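Local coordinates for FdtA domain-containing protein (Helicobacter canadensis MIT 98-5491, PDB 7N67) that probably catalyses the 3,4-ketoisomerisation of a dTDP-linked keto sugar on the way to an unusual formylated sugar, at residues B[102-105]-B[106-109]; B[140-144]-B[145-149]. One frame throughout, in Å; residues are numbered along the deposited sequence.

Contact 1: residues B[102-105]-B[106-109]; sequences LNRP and NIGL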
loop_
_atom_site.group_PDB
_atom_site.type_symbol
_atom_site.label_atom_id
_atom_site.label_comp_id
_atom_site.label_asym_id
_atom_site.label_seq_id
_atom_site.Cartn_x
_atom_site.Cartn_y
_atom_site.Cartn_z
ATOM N N LEU B 102 9.526 -9.692 8.537
ATOM C CA LEU B 102 9.830 -8.468 7.771
ATOM C C LEU B 102 8.540 -7.653 7.666
ATOM O O LEU B 102 7.550 -8.180 7.117
ATOM C CB LEU B 102 10.366 -8.860 6.398
ATOM C CG LEU B 102 11.640 -9.698 6.389
ATOM C CD1 LEU B 102 12.025 -10.044 4.951
ATOM C CD2 LEU B 102 12.789 -9.004 7.108
ATOM N N ASN B 103 8.555 -6.422 8.192
ATOM C CA ASN B 103 7.385 -5.513 8.191
ATOM C C ASN B 103 7.804 -4.069 7.931
ATOM O O ASN B 103 6.934 -3.200 8.104
ATOM C CB ASN B 103 6.581 -5.611 9.487
ATOM C CG ASN B 103 7.394 -5.403 10.746
ATOM O OD1 ASN B 103 6.970 -5.820 11.823
ATOM N ND2 ASN B 103 8.561 -4.792 10.626
ATOM N N ARG B 104 9.047 -3.800 7.523
ATOM C CA ARG B 104 9.445 -2.426 7.127
ATOM C C ARG B 104 10.392 -2.503 5.942
ATOM O O ARG B 104 11.084 -3.491 5.755
ATOM C CB ARG B 104 10.027 -1.617 8.294
ATOM C CG ARG B 104 11.023 -2.317 9.215
ATOM C CD ARG B 104 11.389 -1.431 10.408
ATOM N NE ARG B 104 11.386 0.007 10.078
ATOM C CZ ARG B 104 11.063 1.029 10.904
ATOM N NH1 ARG B 104 11.095 2.273 10.460
ATOM N NH2 ARG B 104 10.690 0.827 12.158
ATOM N N PRO B 105 10.406 -1.474 5.076
ATOM C CA PRO B 105 11.285 -1.458 3.908
ATOM C C PRO B 105 12.777 -1.218 4.181
ATOM O O PRO B 105 13.545 -1.411 3.245
ATOM C CB PRO B 105 10.721 -0.299 3.070
ATOM C CG PRO B 105 10.131 0.628 4.100
ATOM C CD PRO B 105 9.543 -0.289 5.155
ATOM N N ASN B 106 13.179 -0.842 5.404
ATOM C CA ASN B 106 14.605 -0.495 5.693
ATOM C C ASN B 106 15.376 -1.672 6.301
ATOM O O ASN B 106 16.551 -1.460 6.704
ATOM C CB ASN B 106 14.757 0.746 6.573
ATOM C CG ASN B 106 14.259 0.563 7.980
ATOM O OD1 ASN B 106 13.383 -0.245 8.243
ATOM N ND2 ASN B 106 14.813 1.334 8.883
ATOM N N ILE B 107 14.768 -2.859 6.346
ATOM C CA ILE B 107 15.416 -4.111 6.814
ATOM C C ILE B 107 15.392 -5.076 5.626
ATOM O O ILE B 107 14.440 -5.029 4.841
ATOM C CB ILE B 107 14.716 -4.621 8.097
ATOM C CG1 ILE B 107 15.072 -3.732 9.295
ATOM C CG2 ILE B 107 15.036 -6.077 8.383
ATOM C CD1 ILE B 107 14.195 -3.906 10.533
ATOM N N GLY B 108 16.469 -5.824 5.434
ATOM C CA GLY B 108 16.561 -6.884 4.425
ATOM C C GLY B 108 16.964 -8.187 5.084
ATOM O O GLY B 108 17.402 -8.138 6.251
ATOM N N LEU B 109 16.814 -9.312 4.387
ATOM C CA LEU B 109 17.146 -10.654 4.939
ATOM C C LEU B 109 17.976 -11.389 3.894
ATOM O O LEU B 109 17.434 -11.714 2.814
ATOM C CB LEU B 109 15.876 -11.437 5.296
ATOM C CG LEU B 109 16.094 -12.898 5.676
ATOM C CD1 LEU B 109 16.900 -12.993 6.957
ATOM C CD2 LEU B 109 14.768 -13.640 5.829
HETATM O O HOH W 1 11.992 -5.595 4.624
#

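Contact 2: residues B[140-144]-B[145-149]; sequences EYIRD and YDEFL. With TYD (thymidine-5'-diphosphate), chain E.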
loop_
_atom_site.group_PDB
_atom_site.type_symbol
_atom_site.label_atom_id
_atom_site.label_comp_id
_atom_site.label_asym_id
_atom_site.label_seq_id
_atom_site.Cartn_x
_atom_site.Cartn_y
_atom_site.Cartn_z
ATOM N N GLU B 140 17.536 -26.222 -10.729
ATOM C CA GLU B 140 18.359 -26.158 -9.485
ATOM C C GLU B 140 17.480 -25.966 -8.236
ATOM O O GLU B 140 18.052 -25.944 -7.118
ATOM C CB GLU B 140 19.406 -25.047 -9.593
ATOM C CG GLU B 140 20.494 -25.371 -10.591
ATOM C CD GLU B 140 21.104 -26.736 -10.315
ATOM O OE1 GLU B 140 21.580 -26.941 -9.159
ATOM O OE2 GLU B 140 21.050 -27.605 -11.230
ATOM N N TYR B 141 16.163 -25.805 -8.417
ATOM C CA TYR B 141 15.147 -25.698 -7.331
ATOM C C TYR B 141 14.950 -27.071 -6.675
ATOM O O TYR B 141 14.843 -28.091 -7.368
ATOM C CB TYR B 141 13.798 -25.203 -7.863
ATOM C CG TYR B 141 13.564 -23.713 -7.816
ATOM C CD1 TYR B 141 14.343 -22.835 -8.553
ATOM C CD2 TYR B 141 12.517 -23.183 -7.084
ATOM C CE1 TYR B 141 14.115 -21.470 -8.532
ATOM C CE2 TYR B 141 12.268 -21.824 -7.053
ATOM C CZ TYR B 141 13.067 -20.960 -7.787
ATOM O OH TYR B 141 12.826 -19.615 -7.753
ATOM N N ILE B 142 14.910 -27.095 -5.350
ATOM C CA ILE B 142 14.389 -28.248 -4.568
ATOM C C ILE B 142 13.051 -27.808 -3.983
ATOM O O ILE B 142 13.064 -26.873 -3.170
ATOM C CB ILE B 142 15.420 -28.661 -3.507
ATOM C CG1 ILE B 142 16.782 -28.900 -4.161
ATOM C CG2 ILE B 142 14.921 -29.865 -2.718
ATOM C CD1 ILE B 142 17.917 -28.976 -3.192
ATOM N N ARG B 143 11.950 -28.381 -4.471
ATOM C CA ARG B 143 10.568 -27.990 -4.089
ATOM C C ARG B 143 9.924 -29.084 -3.220
ATOM O O ARG B 143 8.681 -29.056 -3.081
ATOM C CB ARG B 143 9.708 -27.755 -5.338
ATOM C CG ARG B 143 10.207 -26.654 -6.261
ATOM C CD ARG B 143 9.194 -26.358 -7.352
ATOM N NE ARG B 143 9.552 -25.193 -8.158
ATOM C CZ ARG B 143 9.360 -23.924 -7.810
ATOM N NH1 ARG B 143 8.823 -23.624 -6.641
ATOM N NH2 ARG B 143 9.721 -22.952 -8.629
ATOM N N ASP B 144 10.716 -30.028 -2.699
ATOM C CA ASP B 144 10.251 -31.125 -1.810
ATOM C C ASP B 144 11.113 -31.091 -0.552
ATOM O O ASP B 144 12.356 -31.164 -0.704
ATOM C CB ASP B 144 10.349 -32.488 -2.495
ATOM C CG ASP B 144 9.761 -33.624 -1.674
ATOM O OD1 ASP B 144 10.437 -34.109 -0.732
ATOM O OD2 ASP B 144 8.621 -33.990 -1.961
ATOM N N TYR B 145 10.503 -31.005 0.636
ATOM C CA TYR B 145 11.257 -30.875 1.915
ATOM C C TYR B 145 12.083 -32.150 2.168
ATOM O O TYR B 145 13.293 -32.033 2.575
ATOM C CB TYR B 145 10.332 -30.511 3.081
ATOM C CG TYR B 145 11.088 -30.214 4.353
ATOM C CD1 TYR B 145 12.051 -29.213 4.405
ATOM C CD2 TYR B 145 10.866 -30.950 5.506
ATOM C CE1 TYR B 145 12.774 -28.957 5.562
ATOM C CE2 TYR B 145 11.572 -30.699 6.670
ATOM C CZ TYR B 145 12.525 -29.702 6.702
ATOM O OH TYR B 145 13.204 -29.482 7.863
ATOM N N ASP B 146 11.490 -33.325 1.901
ATOM C CA ASP B 146 12.122 -34.653 2.155
ATOM C C ASP B 146 13.395 -34.765 1.289
ATOM O O ASP B 146 14.466 -35.153 1.839
ATOM C CB ASP B 146 11.115 -35.793 1.944
ATOM C CG ASP B 146 9.978 -35.849 2.957
ATOM O OD1 ASP B 146 10.235 -35.782 4.169
ATOM O OD2 ASP B 146 8.847 -35.983 2.534
ATOM N N GLU B 147 13.282 -34.400 0.001
ATOM C CA GLU B 147 14.398 -34.243 -0.974
ATOM C C GLU B 147 15.479 -33.325 -0.380
ATOM O O GLU B 147 16.692 -33.678 -0.471
ATOM C CB GLU B 147 13.826 -33.702 -2.287
ATOM C CG GLU B 147 14.702 -33.928 -3.511
ATOM C CD GLU B 147 14.224 -33.223 -4.782
ATOM O OE1 GLU B 147 14.944 -33.297 -5.805
ATOM O OE2 GLU B 147 13.129 -32.596 -4.757
ATOM N N PHE B 148 15.076 -32.208 0.240
ATOM C CA PHE B 148 16.013 -31.228 0.854
ATOM C C PHE B 148 16.777 -31.904 2.004
ATOM O O PHE B 148 17.993 -31.711 2.138
ATOM C CB PHE B 148 15.278 -29.959 1.313
ATOM C CG PHE B 148 16.132 -29.017 2.124
ATOM C CD1 PHE B 148 17.201 -28.352 1.548
ATOM C CD2 PHE B 148 15.910 -28.833 3.475
ATOM C CE1 PHE B 148 18.014 -27.522 2.306
ATOM C CE2 PHE B 148 16.715 -27.990 4.226
ATOM C CZ PHE B 148 17.761 -27.333 3.641
ATOM N N LEU B 149 16.103 -32.693 2.839
ATOM C CA LEU B 149 16.773 -33.316 4.019
ATOM C C LEU B 149 17.787 -34.361 3.530
ATOM O O LEU B 149 18.971 -34.329 3.985
ATOM C CB LEU B 149 15.717 -33.900 4.967
ATOM C CG LEU B 149 14.858 -32.866 5.695
ATOM C CD1 LEU B 149 13.751 -33.538 6.477
ATOM C CD2 LEU B 149 15.693 -31.978 6.618
HETATM P PA TYD E . 7.459 -19.802 -7.259
HETATM O O1A TYD E . 8.775 -20.475 -7.082
HETATM O O2A TYD E . 6.218 -20.624 -7.182
HETATM O O3A TYD E . 7.371 -18.550 -6.272
HETATM P PB TYD E . 7.636 -18.329 -4.712
HETATM O O1B TYD E . 7.150 -16.910 -4.421
HETATM O O2B TYD E . 6.794 -19.394 -4.045
HETATM O O3B TYD E . 9.105 -18.497 -4.449
HETATM O "O5'" TYD E . 7.439 -19.014 -8.650
HETATM C "C5'" TYD E . 6.164 -18.858 -9.303
HETATM C "C4'" TYD E . 6.385 -19.042 -10.780
HETATM O "O4'" TYD E . 7.328 -18.046 -11.238
HETATM C "C3'" TYD E . 6.949 -20.410 -11.165
HETATM O "O3'" TYD E . 6.264 -20.928 -12.296
HETATM C "C2'" TYD E . 8.398 -20.108 -11.512
HETATM C "C1'" TYD E . 8.333 -18.673 -12.015
HETATM N N1 TYD E . 9.594 -17.916 -11.840
HETATM C C2 TYD E . 10.256 -17.483 -12.972
HETATM O O2 TYD E . 9.837 -17.689 -14.105
HETATM N N3 TYD E . 11.434 -16.819 -12.724
HETATM C C4 TYD E . 11.997 -16.535 -11.493
HETATM O O4 TYD E . 13.068 -15.918 -11.429
HETATM C C5 TYD E . 11.246 -17.002 -10.351
HETATM C C5M TYD E . 11.786 -16.730 -8.977
HETATM C C6 TYD E . 10.102 -17.668 -10.575
#

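Contact 1: residues B[102-105]-B[106-109]
Arg-104 to Ile-107 form a type I beta turn that swings the chain out of strand 98-102 and into strand 107-111, the segments 102-105 and 106-109 running back at a wide angle to each other. Pro-105, whose ring restrains phi, suits the second position, and Asn-106 readily takes the third. One water bridges two backbone oxygens, donating to Arg-104 O at 2.6 Å and to Ile-107 O at 2.5 Å. Across the turn the Asn-106 amide oxygen reaches the edge of the Arg-104 guanidinium, OD1 lying 2.7 Å from NE. This bond is weak, bent to 126° at the hydrogen, and the two flat groups are 49° apart. The arginine comes there by a bend at chi3 (-33°), and its NH2 continues to a salt bridge with Asp-65 of the second subunit. Its aliphatic part is not idle, for CD rests 3.7 Å from CD1 of Ile-107. Further in, Leu-102 divides its branches: CD2 meets CG2 of Ile-107 at 3.9 Å, while CD1 meets CB of Leu-109 at 4.1 Å, the two leucines crossing at about a right angle and both touching Ile-89 of strand 87-92. Leucine suits position 102 because its two methyls can touch two residues of the next strand at once. The strands belong to different sheets, the turn being a connection between the two layers of a cupin beta-sandwich.

Contact 2: residues B[140-144]-B[145-149]
Asp-144 is the N-cap of helix 145-152, and its carboxylate takes the backbone N-H of Glu-147 in the classic capping bond. The cap comes just after the short strand 141-142, the outermost strand of its cupin sheet within the chain, beside the nucleotide pocket. Among the polar contacts, Glu-147 N to Asp-144 OD1 spans 3.0 Å and is almost straight (169°), arriving on the anti side of the carboxylate. With CG anti to the backbone N (chi1 -174°), the short aspartate side chain is turned over the first helical turn, where N-H groups lack partners from a preceding turn. The backbone oxygen of the same residue accepts from Phe-148 N at 3.1 Å, starting the helix pattern. The helix N-terminus would probably stabilise the negative charge of Asp-144, although Asp-146 OD2 lies only 4.1 Å from its OD1.

Apolar packing joins strand 141-142 to the helix. Ile-142 directs its CG2 branch at the helix, 4.0 Å from CB of Phe-148, and the extended Glu-147 chain passes obliquely across the Ile-142 side chain. A beta-branched residue suits this edge strand, and Phe-148 also lies on Ala-72. Farther round the helix, Tyr-145 is held by Asn-92 through its hydroxyl and by Trp-116 edge-to-face.

The ligand is met by Tyr-141 of the strand and by Arg-143 just after it. CD2 of Tyr-141 lies over one face of the Arg-143 guanidinium, toward its rim, 3.2 Å above the plane, and Tyr-141 OH lies 3.3 Å from the thymine methyl C5M. Glu-138 pairs with Arg-143 NE, which helps to fix the group's rotation. The far edge then grips a single alpha-phosphate oxygen: NH1 and NH2 of Arg-143 both donate to O1A of thymidine-5'-diphosphate, at 3.2 and 3.1 Å.

The two contacts lie on opposite sides of the chain's centre, their own centres 27 Å apart and their nearest atoms about 14 Å apart, so neither touches the other. Contact 2 belongs to the nucleotide site: the side chain of Arg-143 is about 4 Å from that of His-71, another residue that binds dTDP. Contact 1 stands back from it, with the Leu-109 side chain about 12 Å from that of His-71. Their surroundings differ as well. Contact 1 faces the second and third subunits, whereas no other protein chain of the assembly touches 140-149; yet the nucleotide held there is also bound by Arg-37 of the third subunit, which makes the pocket a shared one.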